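PDB 2ZUX: rhamnogalacturonan endolyase YesW from Bacillus subtilis, which cleaves the rhamnogalacturonan backbone of plant cell-wall pectin by endo-type elimination, a reaction that requires calcium or manganese. Local coordinates for residues K133-N138 with I172-H177; G460-E465 with D570-Q575; I472-Y477 with K483-A488; A493-K498 with A557-P562. All blocks are in the same frame, centred on the assembly; numbering follows the deposited sequence.

Contact 1 (K133-N138 with I172-H177). With RAM (alpha-L-rhamnopyranose), chain N.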
# COMPACT_ATOMS: atom_id res chain seq x y z
N LYS A 133 -9.10 -8.29 -2.78
CA LYS A 133 -9.71 -8.25 -4.11
C LYS A 133 -9.45 -9.57 -4.81
O LYS A 133 -8.31 -10.03 -4.87
CB LYS A 133 -9.14 -7.08 -4.92
CG LYS A 133 -9.74 -6.92 -6.32
CD LYS A 133 -9.11 -5.75 -7.09
CE LYS A 133 -7.71 -6.11 -7.56
NZ LYS A 133 -6.99 -4.95 -8.20
N TRP A 134 -10.52 -10.17 -5.34
CA TRP A 134 -10.42 -11.35 -6.19
C TRP A 134 -10.35 -10.91 -7.65
O TRP A 134 -11.01 -9.94 -8.06
CB TRP A 134 -11.65 -12.24 -6.00
CG TRP A 134 -11.70 -12.91 -4.66
CD1 TRP A 134 -12.35 -12.49 -3.55
CD2 TRP A 134 -11.04 -14.13 -4.31
NE1 TRP A 134 -12.16 -13.38 -2.51
CE2 TRP A 134 -11.34 -14.39 -2.95
CE3 TRP A 134 -10.22 -15.03 -5.00
CZ2 TRP A 134 -10.86 -15.53 -2.27
CZ3 TRP A 134 -9.74 -16.16 -4.33
CH2 TRP A 134 -10.06 -16.39 -2.98
N ASP A 135 -9.56 -11.62 -8.45
CA ASP A 135 -9.41 -11.29 -9.86
C ASP A 135 -9.87 -12.45 -10.72
O ASP A 135 -9.38 -13.57 -10.57
CB ASP A 135 -7.95 -10.95 -10.19
CG ASP A 135 -7.81 -10.21 -11.50
OD1 ASP A 135 -8.46 -9.16 -11.67
OD2 ASP A 135 -7.03 -10.68 -12.35
N PRO A 136 -10.80 -12.19 -11.66
CA PRO A 136 -11.18 -13.25 -12.59
C PRO A 136 -10.06 -13.44 -13.61
O PRO A 136 -9.33 -12.49 -13.94
CB PRO A 136 -12.43 -12.68 -13.26
CG PRO A 136 -12.22 -11.20 -13.25
CD PRO A 136 -11.52 -10.93 -11.93
N SER A 137 -9.92 -14.66 -14.11
CA SER A 137 -8.82 -15.02 -15.00
C SER A 137 -8.88 -14.34 -16.37
O SER A 137 -7.94 -14.45 -17.15
CB SER A 137 -8.75 -16.53 -15.16
OG SER A 137 -9.97 -17.04 -15.64
N ASN A 138 -9.98 -13.66 -16.65
CA ASN A 138 -10.12 -12.88 -17.88
C ASN A 138 -10.08 -11.37 -17.65
O ASN A 138 -10.55 -10.61 -18.48
CB ASN A 138 -11.39 -13.28 -18.64
CG ASN A 138 -12.65 -13.09 -17.82
OD1 ASN A 138 -12.61 -12.62 -16.67
ND2 ASN A 138 -13.79 -13.45 -18.40
N ILE A 172 -18.81 -2.93 -13.52
CA ILE A 172 -17.45 -2.59 -13.13
C ILE A 172 -16.52 -3.61 -13.76
O ILE A 172 -16.49 -4.78 -13.36
CB ILE A 172 -17.28 -2.57 -11.58
CG1 ILE A 172 -18.12 -1.45 -10.93
CG2 ILE A 172 -15.79 -2.45 -11.20
CD1 ILE A 172 -17.74 -0.02 -11.32
N ARG A 173 -15.75 -3.17 -14.76
CA ARG A 173 -14.84 -4.06 -15.47
C ARG A 173 -13.67 -4.48 -14.57
O ARG A 173 -13.22 -3.70 -13.73
CB ARG A 173 -14.31 -3.37 -16.72
CG ARG A 173 -13.81 -4.31 -17.79
CD ARG A 173 -13.17 -3.54 -18.93
NE ARG A 173 -13.06 -4.38 -20.12
CZ ARG A 173 -12.06 -4.32 -20.99
NH1 ARG A 173 -11.05 -3.46 -20.83
NH2 ARG A 173 -12.07 -5.14 -22.03
N ALA A 174 -13.21 -5.72 -14.72
CA ALA A 174 -12.05 -6.23 -13.98
C ALA A 174 -10.74 -5.92 -14.69
O ALA A 174 -10.61 -6.11 -15.90
CB ALA A 174 -12.16 -7.73 -13.79
N GLY A 175 -9.75 -5.46 -13.92
CA GLY A 175 -8.41 -5.20 -14.44
C GLY A 175 -7.69 -4.26 -13.50
O GLY A 175 -8.31 -3.62 -12.65
N ALA A 176 -6.37 -4.18 -13.64
CA ALA A 176 -5.53 -3.43 -12.70
C ALA A 176 -5.94 -1.97 -12.54
O ALA A 176 -5.80 -1.40 -11.45
CB ALA A 176 -4.07 -3.52 -13.11
N HIS A 177 -6.43 -1.36 -13.62
CA HIS A 177 -6.62 0.08 -13.65
C HIS A 177 -8.03 0.52 -13.35
O HIS A 177 -8.30 1.72 -13.34
CB HIS A 177 -6.12 0.63 -14.99
CG HIS A 177 -4.71 0.25 -15.24
ND1 HIS A 177 -3.66 0.77 -14.50
CD2 HIS A 177 -4.16 -0.68 -16.06
CE1 HIS A 177 -2.53 0.21 -14.90
NE2 HIS A 177 -2.81 -0.67 -15.84
C1 RAM N . -2.47 -12.21 -14.67
C2 RAM N . -3.55 -11.50 -13.84
C3 RAM N . -3.76 -12.11 -12.45
C4 RAM N . -2.42 -12.41 -11.80
C5 RAM N . -1.69 -13.41 -12.69
C6 RAM N . -0.37 -13.84 -12.07
O1 RAM N . -3.05 -13.16 -15.52
O2 RAM N . -3.23 -10.13 -13.72
O3 RAM N . -4.54 -11.26 -11.64
O4 RAM N . -2.52 -12.86 -10.45
O5 RAM N . -1.40 -12.81 -13.94
O HOH W 1 -8.54 -3.44 -9.94
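P136 meets A174 where the end of strand 129-136, the middle strand of a five-stranded antiparallel sheet in the beta-propeller, faces the loop that leads to strand 182-184. The two residues form a small apolar contact, with CG of P136 3.5 Å from CB of A174 and the proline CD also close to that methyl. Proline, which has no N-H to give to a neighbouring strand, suits the strand's last position and turns its ring CG to the loop, and alanine is small enough to let the loop backbone come near. Just before it, D135 belongs to the experimentally established substrate site, and its carboxylate turns one oxygen to the sugar. From CA, chi1 of -163° sends CG away from the backbone N and beside the carbonyl carbon. CB lies 3.7 Å from O3 of a bound rhamnose, and CG lies nearer still to that hydroxyl. At the tip the two oxygens part company: OD1 points toward the loop and stands 4.5 Å from CB of A174, a loose approach, while OD2 accepts a 2.7 Å hydrogen bond from O3 of the rhamnose. The hydroxyl of S139 also bonds to OD2, so a second-shell residue helps to fix the carboxylate, and N115 binds the same sugar. K133 reaches toward the loop from the start of the segment. Its long chain brings NZ near the loop, where one water joins the two: it accepts from NZ of K133 at 2.8 Å and donates to the backbone O of G175 at 2.7 Å.

Contact 2 (G460-E465 with D570-Q575). With CA (calcium ion), chain F.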
# COMPACT_ATOMS: atom_id res chain seq x y z
N GLY A 460 17.57 -8.08 10.25
CA GLY A 460 17.77 -7.28 11.45
C GLY A 460 18.48 -5.95 11.26
O GLY A 460 18.51 -5.15 12.18
N ASP A 461 19.04 -5.71 10.08
CA ASP A 461 19.78 -4.47 9.87
C ASP A 461 18.90 -3.37 9.28
O ASP A 461 17.79 -3.63 8.80
CB ASP A 461 21.09 -4.69 9.08
CG ASP A 461 20.87 -4.89 7.58
OD1 ASP A 461 19.81 -4.50 7.03
OD2 ASP A 461 21.81 -5.41 6.94
N LEU A 462 19.40 -2.14 9.34
CA LEU A 462 18.64 -0.97 8.91
C LEU A 462 18.64 -0.77 7.39
O LEU A 462 17.90 0.08 6.90
CB LEU A 462 19.15 0.28 9.64
CG LEU A 462 18.95 0.30 11.16
CD1 LEU A 462 19.68 1.49 11.76
CD2 LEU A 462 17.46 0.35 11.53
N LEU A 463 19.44 -1.55 6.67
CA LEU A 463 19.35 -1.55 5.20
C LEU A 463 18.03 -2.19 4.80
O LEU A 463 17.43 -2.94 5.58
CB LEU A 463 20.54 -2.31 4.59
CG LEU A 463 21.93 -1.76 4.90
CD1 LEU A 463 22.99 -2.66 4.29
CD2 LEU A 463 22.10 -0.33 4.39
N ARG A 464 17.57 -1.90 3.59
CA ARG A 464 16.33 -2.49 3.11
C ARG A 464 16.62 -3.62 2.14
O ARG A 464 17.50 -3.51 1.28
CB ARG A 464 15.42 -1.43 2.49
CG ARG A 464 13.95 -1.80 2.52
CD ARG A 464 13.05 -0.65 2.18
NE ARG A 464 11.66 -0.96 2.52
CZ ARG A 464 10.61 -0.24 2.12
NH1 ARG A 464 10.78 0.84 1.36
NH2 ARG A 464 9.38 -0.59 2.50
N GLU A 465 15.88 -4.71 2.31
CA GLU A 465 16.00 -5.87 1.44
C GLU A 465 15.08 -5.70 0.23
O GLU A 465 14.41 -4.67 0.09
CB GLU A 465 15.69 -7.15 2.24
CG GLU A 465 16.78 -7.51 3.29
CD GLU A 465 16.93 -6.49 4.42
OE1 GLU A 465 16.02 -6.38 5.27
OE2 GLU A 465 17.98 -5.79 4.48
N ASP A 570 20.85 2.97 7.23
CA ASP A 570 22.15 3.02 7.89
C ASP A 570 22.55 4.46 8.17
O ASP A 570 22.46 5.31 7.29
CB ASP A 570 23.21 2.33 7.05
CG ASP A 570 24.53 2.23 7.78
OD1 ASP A 570 24.64 1.36 8.67
OD2 ASP A 570 25.43 3.03 7.47
N GLY A 571 22.98 4.71 9.40
CA GLY A 571 23.40 6.05 9.81
C GLY A 571 22.26 6.99 10.14
O GLY A 571 22.48 8.18 10.33
N MET A 572 21.03 6.46 10.21
CA MET A 572 19.87 7.30 10.51
C MET A 572 19.96 7.95 11.88
O MET A 572 20.55 7.40 12.80
CB MET A 572 18.57 6.49 10.41
CG MET A 572 18.44 5.41 11.48
SD MET A 572 16.92 4.46 11.34
CE MET A 572 15.69 5.69 11.78
N ALA A 573 19.34 9.12 11.99
CA ALA A 573 19.14 9.77 13.29
C ALA A 573 18.03 9.05 14.04
O ALA A 573 17.20 8.37 13.43
CB ALA A 573 18.80 11.23 13.08
N GLU A 574 18.01 9.20 15.36
CA GLU A 574 16.94 8.64 16.18
C GLU A 574 15.61 9.32 15.85
O GLU A 574 15.50 10.55 15.91
CB GLU A 574 17.27 8.74 17.68
CG GLU A 574 17.81 10.09 18.14
CD GLU A 574 18.88 9.97 19.21
OE1 GLU A 574 19.18 11.00 19.86
OE2 GLU A 574 19.43 8.86 19.41
N GLN A 575 14.62 8.52 15.47
CA GLN A 575 13.31 9.03 15.06
C GLN A 575 12.53 9.62 16.24
O GLN A 575 12.50 9.04 17.33
CB GLN A 575 12.49 7.95 14.35
CG GLN A 575 12.59 6.56 14.98
CD GLN A 575 11.33 5.70 14.84
OE1 GLN A 575 11.20 4.71 15.55
NE2 GLN A 575 10.42 6.07 13.94
CA CA F . 17.51 -4.91 6.72
O HOH W 2 15.38 -4.84 7.95
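Chi1 near -64° in L462 and -60° in L463 sets each leucine CG opposite its carbonyl carbon, and CD1 of L462 and CD2 of L463 reach 570-575. M572 answers with chi1 of 67°, CG between its own N and carbonyl carbon, and a bend at chi3. The side chains of L462 and M572 cross at about a right angle, and SD of M572 stands 4.1 Å from both CD1 and CD2 of L462. The unbranched methionine suits the forked leucine end. Beside this pair, CD2 of L463 lies 3.9 Å from CB of D570, the side chains running alongside each other.

Calcium ties together the backbone that carries the leucines, and probably holds the loop in shape. D461 binds through its backbone O at 2.5 Å and OD1 at 2.4 Å, L463 gives its O at 2.3 Å, and both carboxylate oxygens of E465 grip the ion at 2.5 Å. A water and OD1 of D459 complete the site. K474, salt-bridged to OD2 of D461, probably offsets part of the negative charge. Loop 460-465 joins strands 454-456 and 465-468 of one antiparallel sheet, and 570-575, between helix 547-553 and strand 580-581, packs on that loop.

Contact 3 (I472-Y477 with K483-A488)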
# COMPACT_ATOMS: atom_id res chain seq x y z
N ILE A 472 12.35 -12.96 -1.11
CA ILE A 472 13.02 -11.82 -0.48
C ILE A 472 14.52 -12.03 -0.68
O ILE A 472 15.05 -13.10 -0.36
CB ILE A 472 12.68 -11.70 1.02
CG1 ILE A 472 11.17 -11.48 1.20
CG2 ILE A 472 13.49 -10.57 1.67
CD1 ILE A 472 10.72 -11.45 2.65
N ASP A 473 15.18 -11.02 -1.25
CA ASP A 473 16.61 -11.05 -1.53
C ASP A 473 17.34 -9.97 -0.74
O ASP A 473 16.73 -8.99 -0.30
CB ASP A 473 16.88 -10.84 -3.02
CG ASP A 473 16.16 -11.84 -3.92
OD1 ASP A 473 16.12 -13.04 -3.59
OD2 ASP A 473 15.64 -11.41 -4.97
N LYS A 474 18.64 -10.13 -0.59
CA LYS A 474 19.48 -9.10 -0.01
C LYS A 474 20.63 -8.78 -0.94
O LYS A 474 21.24 -9.68 -1.54
CB LYS A 474 20.00 -9.49 1.37
CG LYS A 474 20.55 -8.29 2.16
CD LYS A 474 21.07 -8.67 3.52
CE LYS A 474 21.69 -7.48 4.20
NZ LYS A 474 20.68 -6.49 4.64
N TRP A 475 20.91 -7.49 -1.08
CA TRP A 475 22.00 -7.01 -1.91
C TRP A 475 23.33 -7.09 -1.18
O TRP A 475 23.50 -6.51 -0.11
CB TRP A 475 21.72 -5.57 -2.32
CG TRP A 475 22.74 -4.88 -3.18
CD1 TRP A 475 23.50 -3.81 -2.82
CD2 TRP A 475 23.08 -5.17 -4.55
NE1 TRP A 475 24.29 -3.40 -3.87
CE2 TRP A 475 24.06 -4.23 -4.94
CE3 TRP A 475 22.67 -6.14 -5.48
CZ2 TRP A 475 24.63 -4.22 -6.22
CZ3 TRP A 475 23.24 -6.12 -6.76
CH2 TRP A 475 24.20 -5.16 -7.11
N ASP A 476 24.27 -7.84 -1.76
CA ASP A 476 25.63 -7.90 -1.26
C ASP A 476 26.35 -6.72 -1.92
O ASP A 476 26.75 -6.79 -3.08
CB ASP A 476 26.26 -9.24 -1.66
CG ASP A 476 27.73 -9.37 -1.28
OD1 ASP A 476 28.40 -8.36 -1.01
OD2 ASP A 476 28.22 -10.52 -1.29
N TYR A 477 26.46 -5.62 -1.17
CA TYR A 477 26.94 -4.36 -1.75
C TYR A 477 28.44 -4.37 -2.06
O TYR A 477 28.89 -3.68 -2.97
CB TYR A 477 26.59 -3.16 -0.86
CG TYR A 477 27.20 -3.20 0.52
CD1 TYR A 477 28.47 -2.65 0.76
CD2 TYR A 477 26.52 -3.77 1.59
CE1 TYR A 477 29.04 -2.68 2.03
CE2 TYR A 477 27.08 -3.81 2.86
CZ TYR A 477 28.34 -3.27 3.07
OH TYR A 477 28.90 -3.29 4.33
N LYS A 483 21.46 -11.89 -3.34
CA LYS A 483 21.43 -13.24 -2.80
C LYS A 483 20.08 -13.48 -2.15
O LYS A 483 19.53 -12.59 -1.50
CB LYS A 483 22.55 -13.43 -1.77
CG LYS A 483 23.95 -13.36 -2.40
CD LYS A 483 25.05 -13.36 -1.37
CE LYS A 483 26.39 -13.00 -2.02
NZ LYS A 483 26.77 -13.93 -3.13
N ASN A 484 19.53 -14.67 -2.33
CA ASN A 484 18.21 -14.98 -1.79
C ASN A 484 18.22 -15.19 -0.28
O ASN A 484 19.12 -15.86 0.25
CB ASN A 484 17.61 -16.20 -2.49
CG ASN A 484 16.16 -16.41 -2.13
OD1 ASN A 484 15.31 -15.55 -2.36
ND2 ASN A 484 15.86 -17.56 -1.56
N MET A 485 17.22 -14.62 0.40
CA MET A 485 17.04 -14.78 1.85
C MET A 485 15.86 -15.67 2.17
O MET A 485 15.88 -16.44 3.13
CB MET A 485 16.79 -13.42 2.51
CG MET A 485 17.99 -12.53 2.62
SD MET A 485 17.75 -11.36 3.97
CE MET A 485 18.31 -12.33 5.37
N LEU A 486 14.80 -15.54 1.37
CA LEU A 486 13.59 -16.33 1.55
C LEU A 486 13.00 -16.66 0.20
O LEU A 486 12.88 -15.79 -0.65
CB LEU A 486 12.55 -15.56 2.39
CG LEU A 486 11.16 -16.21 2.50
CD1 LEU A 486 11.19 -17.48 3.35
CD2 LEU A 486 10.12 -15.22 3.01
N THR A 487 12.64 -17.93 0.01
CA THR A 487 11.78 -18.32 -1.09
C THR A 487 10.56 -18.98 -0.46
O THR A 487 10.68 -20.00 0.23
CB THR A 487 12.52 -19.25 -2.08
OG1 THR A 487 13.57 -18.51 -2.73
CG2 THR A 487 11.57 -19.79 -3.15
N ALA A 488 9.40 -18.37 -0.66
CA ALA A 488 8.18 -18.85 -0.02
C ALA A 488 7.54 -19.95 -0.87
O ALA A 488 6.62 -19.70 -1.65
CB ALA A 488 7.22 -17.70 0.24
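I472 and K474 hold the second strand through five backbone hydrogen bonds. The straightest runs from N of K474 to O of K483, 2.8 Å long with an N-H...O angle of 170°, the donor almost on the line of the C=O bond; N of K483 returns a bond to O of K474. At the other end N of I472 gives to O of L486, and O of I472 takes two donors, N of M485 at 2.8 Å and N of L486 at 3.0 Å. This shared acceptor marks a classic beta bulge: M485 and L486 together face I472, and the register slips by one before D473 pairs with N484.

The bulge lets M485 lie on the same side as K474, whose CB sits 3.9 Å from CG and SD of the methionine. The rest of K474 runs on with chi1 to chi3 all near 180° until a bend at chi4 (72°), to an end where NZ pairs with D461, D459 and E465 beside a calcium; a long chain with a cationic end suits both tasks. On that face, too, CD1 of I472 packs against CD2 of L486 at 3.8 Å; I472 also packs on V515, and L486 on W517, of strand 514-519. Toward the turn, D476 and K483 run side by side, but OD2 of D476 and NZ of K483 remain 4.1 Å apart, too far for a salt bridge, and OD1 of D476 bonds instead to N of N479. Strands 471-476 and 481-487 form a bulged beta hairpin, the outer pair of a four-stranded antiparallel sheet of the kind that makes propeller blades.

Contact 4 (A493-K498 with A557-P562). With CA (calcium ion), chain D; RAM (alpha-L-rhamnopyranose), chain M; RAM (alpha-L-rhamnopyranose), chain N.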
# COMPACT_ATOMS: atom_id res chain seq x y z
N ALA A 493 3.00 -14.94 -6.13
CA ALA A 493 2.75 -13.52 -6.33
C ALA A 493 1.65 -13.33 -7.37
O ALA A 493 1.17 -14.30 -7.97
CB ALA A 493 4.04 -12.83 -6.75
N ASN A 494 1.27 -12.07 -7.58
CA ASN A 494 0.12 -11.73 -8.41
C ASN A 494 0.50 -10.81 -9.57
O ASN A 494 1.61 -10.27 -9.62
CB ASN A 494 -0.97 -11.00 -7.58
CG ASN A 494 -1.30 -11.68 -6.26
OD1 ASN A 494 -1.58 -11.00 -5.27
ND2 ASN A 494 -1.27 -12.99 -6.25
N ASN A 495 -0.46 -10.60 -10.46
CA ASN A 495 -0.38 -9.56 -11.48
C ASN A 495 0.68 -9.80 -12.54
O ASN A 495 1.35 -8.88 -13.00
CB ASN A 495 -0.27 -8.16 -10.85
CG ASN A 495 -1.44 -7.84 -9.93
OD1 ASN A 495 -1.26 -7.34 -8.81
ND2 ASN A 495 -2.64 -8.13 -10.40
N GLY A 496 0.81 -11.06 -12.94
CA GLY A 496 1.64 -11.41 -14.09
C GLY A 496 3.07 -10.95 -13.90
O GLY A 496 3.69 -11.23 -12.88
N THR A 497 3.58 -10.20 -14.87
CA THR A 497 4.97 -9.77 -14.82
C THR A 497 5.25 -8.81 -13.66
O THR A 497 6.40 -8.64 -13.26
CB THR A 497 5.42 -9.11 -16.14
OG1 THR A 497 4.66 -7.93 -16.38
CG2 THR A 497 5.25 -10.09 -17.31
N LYS A 498 4.21 -8.17 -13.12
CA LYS A 498 4.41 -7.29 -11.97
C LYS A 498 4.83 -8.07 -10.72
O LYS A 498 5.57 -7.54 -9.89
CB LYS A 498 3.17 -6.44 -11.69
CG LYS A 498 2.77 -5.54 -12.85
CD LYS A 498 3.81 -4.45 -13.15
CE LYS A 498 3.43 -3.67 -14.38
NZ LYS A 498 4.45 -2.62 -14.69
N ALA A 557 -3.62 0.27 -9.01
CA ALA A 557 -3.02 0.08 -10.33
C ALA A 557 -1.73 -0.74 -10.21
O ALA A 557 -1.79 -1.89 -9.75
CB ALA A 557 -2.83 1.42 -11.04
N TYR A 558 -0.58 -0.21 -10.63
CA TYR A 558 0.66 -0.97 -10.50
C TYR A 558 1.29 -0.76 -9.13
O TYR A 558 2.05 0.19 -8.91
CB TYR A 558 1.63 -0.65 -11.64
CG TYR A 558 1.15 -1.09 -13.02
CD1 TYR A 558 0.11 -2.01 -13.17
CD2 TYR A 558 1.75 -0.59 -14.17
CE1 TYR A 558 -0.32 -2.41 -14.45
CE2 TYR A 558 1.33 -0.98 -15.44
CZ TYR A 558 0.28 -1.88 -15.56
OH TYR A 558 -0.17 -2.30 -16.79
N ASN A 559 0.97 -1.69 -8.24
CA ASN A 559 1.34 -1.64 -6.82
C ASN A 559 2.79 -1.23 -6.65
O ASN A 559 3.68 -1.84 -7.26
CB ASN A 559 1.22 -3.02 -6.16
CG ASN A 559 -0.13 -3.71 -6.38
OD1 ASN A 559 -0.80 -3.53 -7.40
ND2 ASN A 559 -0.49 -4.57 -5.44
N GLN A 560 3.03 -0.24 -5.79
CA GLN A 560 4.37 0.22 -5.43
C GLN A 560 4.62 -0.02 -3.95
O GLN A 560 3.67 -0.04 -3.16
CB GLN A 560 4.53 1.72 -5.72
CG GLN A 560 4.39 2.07 -7.19
CD GLN A 560 5.47 1.44 -8.04
OE1 GLN A 560 6.65 1.73 -7.89
NE2 GLN A 560 5.06 0.56 -8.95
N PRO A 561 5.90 -0.21 -3.56
CA PRO A 561 6.23 -0.44 -2.16
C PRO A 561 6.09 0.81 -1.30
O PRO A 561 6.17 1.93 -1.81
CB PRO A 561 7.70 -0.88 -2.22
CG PRO A 561 8.25 -0.20 -3.45
CD PRO A 561 7.10 -0.22 -4.43
N PRO A 562 5.87 0.62 0.00
CA PRO A 562 5.70 1.76 0.90
C PRO A 562 7.02 2.35 1.38
O PRO A 562 8.05 1.67 1.39
CB PRO A 562 4.91 1.16 2.06
CG PRO A 562 5.40 -0.27 2.12
CD PRO A 562 5.70 -0.67 0.70
CA CA D . -3.02 -3.30 -8.29
C1 RAM M . -1.32 -6.50 -15.31
C2 RAM M . 0.01 -5.92 -15.79
C3 RAM M . 1.07 -7.02 -15.91
C4 RAM M . 0.57 -8.18 -16.77
C5 RAM M . -0.78 -8.68 -16.24
C6 RAM M . -1.35 -9.74 -17.16
O1 RAM M . -1.24 -6.86 -13.95
O2 RAM M . -0.21 -5.30 -17.03
O3 RAM M . 2.27 -6.50 -16.46
O4 RAM M . 1.54 -9.21 -16.80
O5 RAM M . -1.71 -7.61 -16.10
C1 RAM N . -2.47 -12.21 -14.67
C2 RAM N . -3.55 -11.50 -13.84
C3 RAM N . -3.76 -12.11 -12.45
C4 RAM N . -2.42 -12.41 -11.80
C5 RAM N . -1.69 -13.41 -12.69
C6 RAM N . -0.37 -13.84 -12.07
O1 RAM N . -3.05 -13.16 -15.52
O2 RAM N . -3.23 -10.13 -13.72
O3 RAM N . -4.54 -11.26 -11.64
O4 RAM N . -2.52 -12.86 -10.45
O5 RAM N . -1.40 -12.81 -13.94
O HOH W 3 -3.00 -4.76 -10.07
O HOH W 4 -5.20 -2.65 -9.03
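The rhamnose-binding pocket of the propeller domain takes in K498 and Y558, which meet beside a bound sugar and a calcium. CE of K498 sits over the middle of one face of the Y558 ring, 3.5 Å from its centroid, in a CH-pi contact, while NZ lies 3.9 Å from the centroid and 32° off the normal, an off-centre cation-pi contact. A bend at chi2 of -65° directs the lysine chain toward the ring, and its CG and CD pass close to O3 of the sugar. T497 completes the grip on that rhamnose: its backbone N donates to O4 at 3.0 Å with an angle of 165°, and its OG1 accepts from O3 at 2.8 Å. G496, with positive phi, fits here because a CB would collide with O4; N494 to G496 also lie against a second rhamnose, the one bound by D135. With an alanine in place of Y558, the K498 ammonium would probably lose its aromatic partner, and a gap would open beside the first rhamnose. On either side of Y558 in the chain, O of A557 and OD1 of N559 each bind calcium at 2.4 Å, with D116 and N555 as further ligands. The metal probably holds the backbone on both sides of Y558, and the ring's electron-rich face, with a long, weak ion pair to D364, probably steadies the K498 charge beside the sugar.

Along the chain from the N terminus, contact 1 comes first: it closes a loop of 33 residues between strand 129-136 and the segment leading to strand 182-184. Contact 2 then opens at 460-465 and spans 104 residues before 570-575 returns to it. Contacts 3 and 4 lie inside that span, one after the other: the hairpin of contact 3, then the longer loop of contact 4. K474 of contact 3 bridges to D461 and E465 of contact 2, and R464 probably bonds to P562 of contact 4. Contact 4 in turn meets contact 1 through Y558 and H177, both touching the rhamnose held by D135, whereas contacts 1 and 2 stand about 37 Å apart between centres.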